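PDB 6J0Y: peptide from Structure-specific endonuclease subunit SLX4 from Saccharomyces cerevisiae, which probably binds the genome-maintenance scaffold protein Rtt107 through an Rtt107 interacting motif, tying it to the structure-specific endonuclease. Local coordinates for residues B[16-21]-B[25-30]. Numbering follows the deposited sequence.
Sequences ESVVKL and LVKHNF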
loop_
_atom_site.group_PDB
_atom_site.type_symbol
_atom_site.label_atom_id
_atom_site.label_comp_id
_atom_site.label_asym_id
_atom_site.label_seq_id
_atom_site.Cartn_x
_atom_site.Cartn_y
_atom_site.Cartn_z
ATOM N N GLU B 16 25.456 -0.401 -15.756
ATOM C CA GLU B 16 26.064 -0.917 -16.982
ATOM C C GLU B 16 25.120 -0.847 -18.173
ATOM O O GLU B 16 25.573 -0.715 -19.316
ATOM C CB GLU B 16 26.493 -2.373 -16.786
ATOM C CG GLU B 16 27.678 -2.593 -15.877
ATOM C CD GLU B 16 27.928 -4.069 -15.621
ATOM O OE1 GLU B 16 26.938 -4.824 -15.479
ATOM O OE2 GLU B 16 29.108 -4.475 -15.575
ATOM N N SER B 17 23.813 -0.956 -17.931
ATOM C CA SER B 17 22.840 -1.082 -19.009
ATOM C C SER B 17 22.489 0.244 -19.657
ATOM O O SER B 17 21.933 0.241 -20.759
ATOM C CB SER B 17 21.549 -1.725 -18.490
ATOM O OG SER B 17 21.816 -2.967 -17.867
ATOM N N VAL B 18 22.791 1.366 -18.998
ATOM C CA VAL B 18 22.298 2.661 -19.458
ATOM C C VAL B 18 22.859 2.996 -20.830
ATOM O O VAL B 18 22.133 3.449 -21.724
ATOM C CB VAL B 18 22.639 3.756 -18.438
ATOM C CG1 VAL B 18 22.199 5.112 -18.949
ATOM C CG2 VAL B 18 21.966 3.439 -17.161
ATOM N N VAL B 19 24.166 2.785 -21.010
ATOM C CA VAL B 19 24.807 3.107 -22.278
ATOM C C VAL B 19 24.234 2.270 -23.417
ATOM O O VAL B 19 24.329 2.667 -24.582
ATOM C CB VAL B 19 26.339 2.934 -22.140
ATOM C CG1 VAL B 19 26.726 1.457 -22.064
ATOM C CG2 VAL B 19 27.075 3.645 -23.271
ATOM N N LYS B 20 23.614 1.130 -23.105
ATOM C CA LYS B 20 23.028 0.247 -24.104
ATOM C C LYS B 20 21.526 0.450 -24.281
ATOM O O LYS B 20 20.918 -0.225 -25.116
ATOM C CB LYS B 20 23.296 -1.215 -23.736
ATOM C CG LYS B 20 24.755 -1.538 -23.470
ATOM C CD LYS B 20 24.887 -2.924 -22.859
ATOM C CE LYS B 20 26.319 -3.244 -22.470
ATOM N NZ LYS B 20 26.411 -4.597 -21.853
ATOM N N LEU B 21 20.915 1.349 -23.517
ATOM C CA LEU B 21 19.475 1.539 -23.603
ATOM C C LEU B 21 19.137 2.091 -24.983
ATOM O O LEU B 21 19.935 2.814 -25.586
ATOM C CB LEU B 21 18.993 2.415 -22.450
ATOM C CG LEU B 21 17.502 2.740 -22.412
ATOM C CD1 LEU B 21 16.699 1.489 -22.080
ATOM C CD2 LEU B 21 17.234 3.835 -21.410
ATOM N N LEU B 25 14.666 6.414 -27.039
ATOM C CA LEU B 25 13.984 6.924 -25.859
ATOM C C LEU B 25 14.651 8.212 -25.383
ATOM O O LEU B 25 15.880 8.321 -25.369
ATOM C CB LEU B 25 14.004 5.880 -24.738
ATOM C CG LEU B 25 13.252 4.565 -24.988
ATOM C CD1 LEU B 25 13.542 3.547 -23.884
ATOM C CD2 LEU B 25 11.756 4.802 -25.094
ATOM N N VAL B 26 13.835 9.184 -24.986
ATOM C CA VAL B 26 14.331 10.459 -24.471
ATOM C C VAL B 26 14.475 10.349 -22.958
ATOM O O VAL B 26 13.490 10.110 -22.249
ATOM C CB VAL B 26 13.393 11.616 -24.855
ATOM C CG1 VAL B 26 13.845 12.911 -24.199
ATOM C CG2 VAL B 26 13.335 11.770 -26.362
ATOM N N LYS B 27 15.707 10.501 -22.461
ATOM C CA LYS B 27 15.987 10.483 -21.031
ATOM C C LYS B 27 15.921 11.904 -20.488
ATOM O O LYS B 27 16.713 12.761 -20.896
ATOM C CB LYS B 27 17.368 9.890 -20.751
ATOM C CG LYS B 27 17.575 8.470 -21.244
ATOM C CD LYS B 27 19.067 8.173 -21.383
ATOM C CE LYS B 27 19.330 6.694 -21.628
ATOM N NZ LYS B 27 20.727 6.425 -22.081
ATOM N N HIS B 28 14.999 12.154 -19.556
ATOM C CA HIS B 28 14.984 13.454 -18.885
ATOM C C HIS B 28 16.139 13.573 -17.905
ATOM O O HIS B 28 16.832 14.598 -17.863
ATOM C CB HIS B 28 13.657 13.674 -18.155
ATOM C CG HIS B 28 12.516 13.975 -19.075
ATOM N ND1 HIS B 28 11.211 14.060 -18.640
ATOM C CD2 HIS B 28 12.488 14.227 -20.403
ATOM C CE1 HIS B 28 10.427 14.347 -19.664
ATOM N NE2 HIS B 28 11.177 14.458 -20.746
ATOM N N ASN B 29 16.344 12.542 -17.089
ATOM C CA ASN B 29 17.412 12.535 -16.100
ATOM C C ASN B 29 17.823 11.093 -15.823
ATOM O O ASN B 29 17.102 10.145 -16.133
ATOM C CB ASN B 29 17.003 13.164 -14.752
ATOM C CG ASN B 29 16.154 14.401 -14.893
ATOM O OD1 ASN B 29 16.679 15.509 -15.032
ATOM N ND2 ASN B 29 14.827 14.228 -14.828
ATOM N N PHE B 30 18.990 10.951 -15.217
ATOM C CA PHE B 30 19.463 9.658 -14.723
ATOM C C PHE B 30 20.120 9.916 -13.372
ATOM O O PHE B 30 20.845 10.899 -13.223
ATOM C CB PHE B 30 20.404 9.028 -15.798
ATOM C CG PHE B 30 21.692 8.417 -15.282
ATOM C CD1 PHE B 30 21.943 7.075 -15.494
ATOM C CD2 PHE B 30 22.689 9.182 -14.684
ATOM C CE1 PHE B 30 23.129 6.499 -15.076
ATOM C CE2 PHE B 30 23.864 8.602 -14.234
ATOM C CZ PHE B 30 24.084 7.257 -14.433
#
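Val18 meets the edge of the Phe30 ring with one methyl, a clear example of how a short helix can lean on a neighbouring strand through one branched side chain. Val18 CG2 lies near the ring plane, 3.9 Å from Phe30 CE1, while Val18 CG1, off that plane, is set by its anti torsion (chi1 177°) beside Lys27 NZ at 3.7 Å. The carbonyl of the same residue works twice: Leu21 N reaches Val18 O at 3.0 Å, closing a type I turn, and Lys27 NZ adds a weak hydrogen bond to Val18 O at 3.3 Å. Exchanging Val18 for an alanine would probably open a gap beside Phe30 CE1 and strip the methyl cover next to Lys27 NZ, though the backbone bond could remain. At the end of the turn, Leu21 splits its branches. Leu21 CD2 packs 3.6 Å from Lys27 CE, the extended lysine and the leucine running past each other in opposite directions, and Leu21 CD1 meets Leu25 CD1 at 4.2 Å, roughly at right angles. Ile54 touches both Leu21 and Lys27, and an aromatic side chain of the partner protein also packs on Leu21. The arrangement is that of a crossover connection, joining the outer strands 8-14 and 27-32 of an antiparallel sheet across central strand 49-55.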